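Local coordinates for periplasmic sugar-binding protein (Chloroflexus aurantiacus, PDB 4RXU) that binds D-glucose between two lobes and probably serves as the solute-binding component of an ABC-type sugar transporter, at residues V131-Q142 with M294-L303; W177-A185 with A197-L206. All coordinates share one frame; numbering follows the deposited sequence.

Interaction 1 lies close to the middle of the chain, its centre about 7 Å from the chain centre, and it reaches the bound glucose through Lys298. It joins the strand-to-helix segment 131-142 to the strand-to-helix segment 294-303. Interaction 2 sits farther out, about 21 Å from the chain centre. It packs the end of helix 167-185 against the turn that follows helix 195-199. Interaction 2 contributes none of the glucose-pocket residues. The two centres are about 22 Å apart. The contacts themselves touch where Ala140 O lies 4.0 Å from Val179 CG2, between helices 135-148 and 167-185. Along the chain, interaction 2 is nested within the loop that interaction 1 closes.

Interaction 1: residues V131-Q142 with M294-L303; sequences VTFDSIAVGAQQ and MTVFKDVRTL. With BGC (beta-D-glucopyranose), chain C.
The Phe133 ring is clamped between Lys298 and Leu303. Lys298 CB sits over one face, 3.4 Å from the ring centroid and nearly on its normal. Leu303 CD1 covers the opposite face at 3.9 Å from that centroid. Both are CH-pi contacts. Val131 CG1 extends this tight apolar end, meeting Leu303 CD1 at 3.7 Å. The helix end is looser. Val138 CG2 is 4.0 Å from Val296 CG1, Gln142 CG is equally far from Val296 CG2, and Gln141 OE1 is 4.1 Å from Val296 CG1. Met294 CE makes a closer touch, 3.5 Å from Gln141 O. The amide ends of Gln141 and Gln142 hydrogen-bond elsewhere, to Thr342 and Gly276.

The Lys298 chain bends at chi3 (-56°), runs along the ring as far as CE, and carries NZ to the sugar. Lys298 NZ reaches four acceptors: glucose O2 at 2.9 Å, glucose O3 at 3.0 Å, Gln277 OE1, and a water shared with Ser135 OG. Three hydrogens cannot serve all four fully, so the bonds are probably shared. Asp278, a long, weak ion-pair partner, is itself hydrogen-bonded to the sugar. The lysine's aliphatic part thus packs on an aromatic face, which probably helps aim the ammonium at the ligand.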
# COMPACT_ATOMS: atom_id res chain seq x y z
N VAL A 131 0.97 12.97 3.85
CA VAL A 131 1.15 12.87 2.41
C VAL A 131 0.86 11.41 2.05
O VAL A 131 1.53 10.50 2.52
CB VAL A 131 2.58 13.25 2.00
CG1 VAL A 131 2.83 12.93 0.54
CG2 VAL A 131 2.84 14.72 2.29
N THR A 132 -0.15 11.22 1.22
CA THR A 132 -0.70 9.89 0.97
C THR A 132 -1.30 9.75 -0.42
O THR A 132 -1.73 10.73 -1.05
CB THR A 132 -1.77 9.55 2.05
OG1 THR A 132 -2.21 8.20 1.92
CG2 THR A 132 -3.01 10.47 1.94
N PHE A 133 -1.34 8.50 -0.88
CA PHE A 133 -2.23 8.14 -1.97
C PHE A 133 -3.63 7.90 -1.42
O PHE A 133 -3.85 7.71 -0.22
CB PHE A 133 -1.75 6.90 -2.69
CG PHE A 133 -0.42 7.05 -3.35
CD1 PHE A 133 -0.26 7.87 -4.46
CD2 PHE A 133 0.70 6.38 -2.85
CE1 PHE A 133 0.97 7.99 -5.07
CE2 PHE A 133 1.92 6.50 -3.47
CZ PHE A 133 2.05 7.31 -4.57
N ASP A 134 -4.61 7.87 -2.31
CA ASP A 134 -6.00 7.57 -1.90
C ASP A 134 -6.14 6.05 -1.68
O ASP A 134 -6.47 5.31 -2.60
CB ASP A 134 -6.96 8.04 -2.99
CG ASP A 134 -8.43 7.93 -2.59
OD1 ASP A 134 -8.78 7.18 -1.65
OD2 ASP A 134 -9.27 8.60 -3.25
N SER A 135 -5.84 5.60 -0.47
CA SER A 135 -5.79 4.16 -0.19
C SER A 135 -7.14 3.44 -0.25
O SER A 135 -7.20 2.26 -0.64
CB SER A 135 -5.13 3.87 1.15
OG SER A 135 -3.77 4.27 1.15
N ILE A 136 -8.20 4.13 0.15
CA ILE A 136 -9.54 3.53 0.01
C ILE A 136 -9.80 3.22 -1.49
O ILE A 136 -10.31 2.13 -1.84
CB ILE A 136 -10.62 4.45 0.60
CG1 ILE A 136 -10.53 4.48 2.15
CG2 ILE A 136 -12.04 4.06 0.16
CD1 ILE A 136 -11.01 3.22 2.85
N ALA A 137 -9.46 4.17 -2.34
CA ALA A 137 -9.64 3.99 -3.77
C ALA A 137 -8.77 2.85 -4.31
O ALA A 137 -9.20 2.14 -5.19
CB ALA A 137 -9.35 5.28 -4.52
N VAL A 138 -7.56 2.66 -3.77
CA VAL A 138 -6.76 1.48 -4.17
C VAL A 138 -7.57 0.18 -3.95
O VAL A 138 -7.70 -0.66 -4.86
CB VAL A 138 -5.45 1.38 -3.37
CG1 VAL A 138 -4.73 0.08 -3.68
CG2 VAL A 138 -4.57 2.57 -3.66
N GLY A 139 -8.11 -0.00 -2.75
CA GLY A 139 -8.84 -1.25 -2.46
C GLY A 139 -10.10 -1.37 -3.29
O GLY A 139 -10.41 -2.43 -3.76
N ALA A 140 -10.82 -0.26 -3.44
CA ALA A 140 -12.04 -0.22 -4.26
C ALA A 140 -11.71 -0.62 -5.69
O ALA A 140 -12.42 -1.43 -6.27
CB ALA A 140 -12.70 1.15 -4.22
N GLN A 141 -10.61 -0.09 -6.23
CA GLN A 141 -10.24 -0.42 -7.60
C GLN A 141 -9.83 -1.88 -7.75
O GLN A 141 -10.13 -2.53 -8.74
CB GLN A 141 -9.12 0.48 -8.08
CG GLN A 141 -9.61 1.87 -8.42
CD GLN A 141 -8.49 2.75 -8.97
OE1 GLN A 141 -7.56 2.26 -9.57
NE2 GLN A 141 -8.61 4.04 -8.81
N GLN A 142 -9.13 -2.40 -6.76
CA GLN A 142 -8.78 -3.81 -6.78
C GLN A 142 -10.06 -4.66 -6.84
O GLN A 142 -10.21 -5.56 -7.68
CB GLN A 142 -7.94 -4.17 -5.57
CG GLN A 142 -6.55 -3.57 -5.59
CD GLN A 142 -5.81 -3.77 -4.33
OE1 GLN A 142 -6.40 -3.92 -3.27
NE2 GLN A 142 -4.49 -3.79 -4.42
N MET A 294 -3.93 -7.08 -13.01
CA MET A 294 -3.88 -5.64 -12.88
C MET A 294 -2.99 -5.23 -11.75
O MET A 294 -2.71 -6.02 -10.86
CB MET A 294 -5.26 -5.03 -12.64
CG MET A 294 -5.90 -5.41 -11.31
SD MET A 294 -5.50 -4.32 -9.85
CE MET A 294 -6.92 -3.20 -9.95
N THR A 295 -2.58 -3.97 -11.79
CA THR A 295 -1.96 -3.33 -10.65
C THR A 295 -2.53 -1.92 -10.52
O THR A 295 -2.84 -1.25 -11.50
CB THR A 295 -0.41 -3.30 -10.74
OG1 THR A 295 0.16 -2.91 -9.47
CG2 THR A 295 0.07 -2.34 -11.83
N VAL A 296 -2.65 -1.46 -9.28
CA VAL A 296 -2.99 -0.07 -9.01
C VAL A 296 -1.69 0.75 -9.00
O VAL A 296 -0.80 0.53 -8.18
CB VAL A 296 -3.82 0.13 -7.73
CG1 VAL A 296 -4.08 1.61 -7.54
CG2 VAL A 296 -5.15 -0.63 -7.84
N PHE A 297 -1.59 1.68 -9.94
CA PHE A 297 -0.41 2.52 -10.10
C PHE A 297 -0.56 3.72 -9.17
O PHE A 297 -1.53 4.44 -9.25
CB PHE A 297 -0.31 3.01 -11.55
CG PHE A 297 0.72 4.09 -11.78
CD1 PHE A 297 2.02 3.95 -11.32
CD2 PHE A 297 0.38 5.26 -12.47
CE1 PHE A 297 2.96 4.94 -11.55
CE2 PHE A 297 1.33 6.25 -12.69
CZ PHE A 297 2.61 6.09 -12.22
N LYS A 298 0.44 3.90 -8.31
CA LYS A 298 0.53 5.01 -7.37
C LYS A 298 1.80 5.78 -7.71
O LYS A 298 2.90 5.26 -7.54
CB LYS A 298 0.55 4.48 -5.93
CG LYS A 298 -0.51 3.41 -5.65
CD LYS A 298 -0.84 3.18 -4.20
CE LYS A 298 0.38 2.84 -3.38
NZ LYS A 298 -0.05 2.37 -2.03
N ASP A 299 1.65 6.98 -8.28
CA ASP A 299 2.79 7.68 -8.84
C ASP A 299 3.64 8.24 -7.71
O ASP A 299 3.38 9.31 -7.18
CB ASP A 299 2.32 8.76 -9.82
CG ASP A 299 3.43 9.33 -10.66
OD1 ASP A 299 4.62 9.24 -10.25
OD2 ASP A 299 3.11 9.85 -11.75
N VAL A 300 4.67 7.48 -7.35
CA VAL A 300 5.59 7.85 -6.29
C VAL A 300 6.31 9.16 -6.57
O VAL A 300 6.72 9.86 -5.65
CB VAL A 300 6.58 6.69 -6.00
CG1 VAL A 300 7.62 7.10 -4.96
CG2 VAL A 300 5.84 5.45 -5.50
N ARG A 301 6.47 9.53 -7.84
CA ARG A 301 7.03 10.86 -8.13
C ARG A 301 6.18 11.99 -7.53
O ARG A 301 6.71 12.97 -7.00
CB ARG A 301 7.16 11.09 -9.64
CG ARG A 301 7.97 10.03 -10.35
CD ARG A 301 7.92 10.22 -11.85
NE ARG A 301 6.57 10.05 -12.36
CZ ARG A 301 6.24 10.14 -13.64
NH1 ARG A 301 7.16 10.43 -14.56
NH2 ARG A 301 4.96 9.98 -13.98
N THR A 302 4.86 11.82 -7.59
CA THR A 302 3.96 12.82 -7.03
C THR A 302 4.03 12.83 -5.50
O THR A 302 4.03 13.88 -4.89
CB THR A 302 2.51 12.59 -7.48
OG1 THR A 302 2.48 12.53 -8.91
CG2 THR A 302 1.58 13.70 -6.99
N LEU A 303 4.07 11.65 -4.90
CA LEU A 303 4.08 11.54 -3.45
C LEU A 303 5.35 12.21 -2.92
O LEU A 303 5.31 13.01 -1.97
CB LEU A 303 4.02 10.07 -3.03
CG LEU A 303 3.51 9.85 -1.60
CD1 LEU A 303 2.00 10.03 -1.52
CD2 LEU A 303 3.90 8.48 -1.07
C2 BGC C . 2.15 0.91 0.79
C3 BGC C . 2.11 -0.04 -0.40
C4 BGC C . 3.11 -1.16 -0.18
C5 BGC C . 2.90 -1.83 1.18
C6 BGC C . 3.97 -2.84 1.52
C1 BGC C . 1.78 0.03 1.98
O1 BGC C . 1.54 0.77 3.14
O2 BGC C . 1.20 1.96 0.59
O3 BGC C . 2.42 0.71 -1.57
O4 BGC C . 2.87 -2.18 -1.17
O5 BGC C . 2.88 -0.86 2.21
O6 BGC C . 5.29 -2.31 1.34
O HOH W 1 -1.59 4.13 -0.57

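Interaction 2: residues W177-A185 with A197-L206; sequences WKVLQPKIA and AVALQNKLDL
A type I beta turn, Leu200 to Lys203, follows helix 195-199 and packs on the last turns of helix 167-185, at the periphery of the periplasmic-binding-protein fold. Trp177 is central. Its CG stands anti to the backbone N (chi1 -176°), which carries the indole out to the turn. There Trp177 NE1 donates to Lys203 O at 2.9 Å. The bond is fairly straight (162°), and the acceptor lies almost in the ring plane. Leu200 O and Leu204 O also line the indole edge. Leu206 CD1 covers one face, 3.6 Å from the centroid of the five-membered ring, while Gln181 CB lies over the opposite face.

One helical turn on, Gln181 NE2 donates to Gln201 O at 2.9 Å, from above the carbonyl plane. Gln181 OE1 lies beside the Leu204 side chain. Ile184 CG2 packs on the amide of Gln201, 3.3 Å from Gln201 OE1. The margins are more open. A water donates to both Ala185 O and Asn202 OD1, and Lys178 NZ makes a long salt bridge of 3.7 Å to Asp205 OD1. The stronger partner of Lys178 is Glu174.

A leucine in place of Trp177 would probably leave Lys203 O without its indole donor and open a gap beneath Leu206.

Two side-chain N-H groups of helix 167-185 thus hydrogen-bond Gln201 O and Lys203 O, while Leu204 and Leu206 pack on side chains of the same helix. The irregular chain is joined to the helix by both polar and apolar contacts.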
# COMPACT_ATOMS: atom_id res chain seq x y z
N TRP A 177 -13.53 -4.28 0.57
CA TRP A 177 -14.68 -4.90 1.21
C TRP A 177 -15.97 -4.20 0.83
O TRP A 177 -17.02 -4.83 0.65
CB TRP A 177 -14.53 -4.85 2.73
CG TRP A 177 -15.63 -5.56 3.47
CD1 TRP A 177 -16.66 -4.98 4.15
CD2 TRP A 177 -15.82 -6.99 3.59
NE1 TRP A 177 -17.47 -5.96 4.69
CE2 TRP A 177 -16.97 -7.20 4.38
CE3 TRP A 177 -15.11 -8.11 3.13
CZ2 TRP A 177 -17.44 -8.49 4.71
CZ3 TRP A 177 -15.56 -9.39 3.46
CH2 TRP A 177 -16.72 -9.56 4.24
N LYS A 178 -15.90 -2.88 0.74
CA LYS A 178 -17.11 -2.11 0.45
C LYS A 178 -17.59 -2.27 -0.98
O LYS A 178 -18.71 -1.88 -1.29
CB LYS A 178 -16.97 -0.67 0.90
CG LYS A 178 -16.74 -0.64 2.42
CD LYS A 178 -17.14 0.65 3.03
CE LYS A 178 -17.30 0.59 4.53
NZ LYS A 178 -17.30 2.00 4.97
N VAL A 179 -16.76 -2.88 -1.83
CA VAL A 179 -17.17 -3.32 -3.16
C VAL A 179 -17.52 -4.80 -3.18
O VAL A 179 -18.51 -5.22 -3.81
CB VAL A 179 -16.06 -2.99 -4.20
CG1 VAL A 179 -16.32 -3.67 -5.54
CG2 VAL A 179 -15.92 -1.49 -4.37
N LEU A 180 -16.70 -5.61 -2.53
CA LEU A 180 -16.94 -7.05 -2.56
C LEU A 180 -18.14 -7.53 -1.74
O LEU A 180 -18.83 -8.46 -2.13
CB LEU A 180 -15.70 -7.84 -2.14
CG LEU A 180 -14.45 -7.66 -2.99
CD1 LEU A 180 -13.23 -8.23 -2.27
CD2 LEU A 180 -14.60 -8.31 -4.35
N GLN A 181 -18.38 -6.90 -0.59
CA GLN A 181 -19.38 -7.41 0.33
C GLN A 181 -20.78 -7.53 -0.32
O GLN A 181 -21.43 -8.56 -0.18
CB GLN A 181 -19.39 -6.61 1.64
CG GLN A 181 -20.40 -7.10 2.67
CD GLN A 181 -21.84 -6.64 2.39
OE1 GLN A 181 -22.07 -5.52 1.92
NE2 GLN A 181 -22.81 -7.50 2.72
N PRO A 182 -21.22 -6.49 -1.06
CA PRO A 182 -22.52 -6.68 -1.70
C PRO A 182 -22.54 -7.84 -2.69
O PRO A 182 -23.56 -8.47 -2.87
CB PRO A 182 -22.72 -5.38 -2.46
CG PRO A 182 -21.93 -4.37 -1.71
CD PRO A 182 -20.75 -5.10 -1.15
N LYS A 183 -21.42 -8.07 -3.36
CA LYS A 183 -21.31 -9.16 -4.33
C LYS A 183 -21.06 -10.53 -3.72
O LYS A 183 -21.11 -11.54 -4.40
CB LYS A 183 -20.23 -8.80 -5.35
CG LYS A 183 -20.53 -7.49 -6.07
CD LYS A 183 -21.88 -7.46 -6.74
CE LYS A 183 -21.94 -8.49 -7.84
NZ LYS A 183 -23.32 -8.48 -8.41
N ILE A 184 -20.79 -10.57 -2.42
CA ILE A 184 -20.81 -11.81 -1.65
C ILE A 184 -22.23 -12.05 -1.15
O ILE A 184 -22.80 -13.15 -1.28
CB ILE A 184 -19.79 -11.76 -0.48
CG1 ILE A 184 -18.38 -11.57 -1.05
CG2 ILE A 184 -19.85 -13.05 0.34
CD1 ILE A 184 -17.37 -11.03 -0.06
N ALA A 185 -22.82 -11.00 -0.57
CA ALA A 185 -24.21 -11.10 -0.08
C ALA A 185 -25.21 -11.51 -1.16
O ALA A 185 -26.18 -12.23 -0.87
CB ALA A 185 -24.62 -9.79 0.58
N ALA A 197 -14.35 -13.69 7.58
CA ALA A 197 -15.01 -12.89 6.55
C ALA A 197 -16.38 -13.45 6.22
O ALA A 197 -17.34 -12.69 6.08
CB ALA A 197 -14.16 -12.81 5.31
N VAL A 198 -16.50 -14.77 6.15
CA VAL A 198 -17.80 -15.41 5.86
C VAL A 198 -18.82 -15.03 6.94
O VAL A 198 -19.98 -14.72 6.67
CB VAL A 198 -17.68 -16.94 5.71
CG1 VAL A 198 -19.04 -17.63 5.66
CG2 VAL A 198 -16.90 -17.29 4.46
N ALA A 199 -18.39 -15.05 8.20
CA ALA A 199 -19.29 -14.72 9.29
C ALA A 199 -19.72 -13.26 9.26
O ALA A 199 -20.78 -12.92 9.79
CB ALA A 199 -18.69 -15.07 10.63
N LEU A 200 -18.88 -12.42 8.63
CA LEU A 200 -19.12 -11.01 8.46
C LEU A 200 -19.72 -10.59 7.13
O LEU A 200 -19.91 -9.37 6.90
CB LEU A 200 -17.83 -10.17 8.74
CG LEU A 200 -17.48 -10.12 10.26
CD1 LEU A 200 -16.02 -9.71 10.48
CD2 LEU A 200 -18.41 -9.21 11.03
N GLN A 201 -20.04 -11.55 6.27
CA GLN A 201 -20.28 -11.19 4.85
C GLN A 201 -21.63 -10.52 4.58
O GLN A 201 -21.88 -10.11 3.47
CB GLN A 201 -20.11 -12.37 3.92
CG GLN A 201 -21.24 -13.39 3.97
CD GLN A 201 -20.87 -14.65 3.21
OE1 GLN A 201 -19.69 -14.98 3.07
NE2 GLN A 201 -21.87 -15.34 2.71
N ASN A 202 -22.47 -10.37 5.61
CA ASN A 202 -23.67 -9.53 5.47
C ASN A 202 -23.57 -8.28 6.32
O ASN A 202 -24.55 -7.76 6.79
CB ASN A 202 -24.90 -10.31 5.85
CG ASN A 202 -25.23 -11.39 4.83
OD1 ASN A 202 -25.80 -11.10 3.75
ND2 ASN A 202 -24.79 -12.58 5.11
N LYS A 203 -22.35 -7.81 6.51
CA LYS A 203 -22.09 -6.55 7.21
C LYS A 203 -21.18 -5.70 6.34
O LYS A 203 -20.03 -6.04 6.14
CB LYS A 203 -21.47 -6.79 8.61
CG LYS A 203 -21.33 -5.51 9.45
CD LYS A 203 -20.94 -5.78 10.90
CE LYS A 203 -20.76 -4.47 11.68
NZ LYS A 203 -20.54 -4.75 13.11
N LEU A 204 -21.70 -4.59 5.83
CA LEU A 204 -20.90 -3.72 4.98
C LEU A 204 -19.88 -2.89 5.78
O LEU A 204 -18.75 -2.74 5.37
CB LEU A 204 -21.81 -2.81 4.18
CG LEU A 204 -21.15 -1.83 3.21
CD1 LEU A 204 -20.46 -2.56 2.05
CD2 LEU A 204 -22.20 -0.83 2.72
N ASP A 205 -20.31 -2.32 6.90
CA ASP A 205 -19.46 -1.42 7.72
C ASP A 205 -18.81 -2.16 8.86
O ASP A 205 -19.34 -2.22 9.96
CB ASP A 205 -20.28 -0.30 8.34
CG ASP A 205 -20.77 0.66 7.34
OD1 ASP A 205 -20.44 0.49 6.15
OD2 ASP A 205 -21.50 1.58 7.74
N LEU A 206 -17.66 -2.72 8.59
CA LEU A 206 -16.93 -3.43 9.60
C LEU A 206 -16.22 -2.48 10.56
O LEU A 206 -15.67 -1.44 10.19
CB LEU A 206 -15.87 -4.32 8.96
CG LEU A 206 -16.38 -5.33 7.94
CD1 LEU A 206 -15.20 -6.13 7.43
CD2 LEU A 206 -17.42 -6.24 8.57
O HOH W 2 -26.52 -13.16 1.69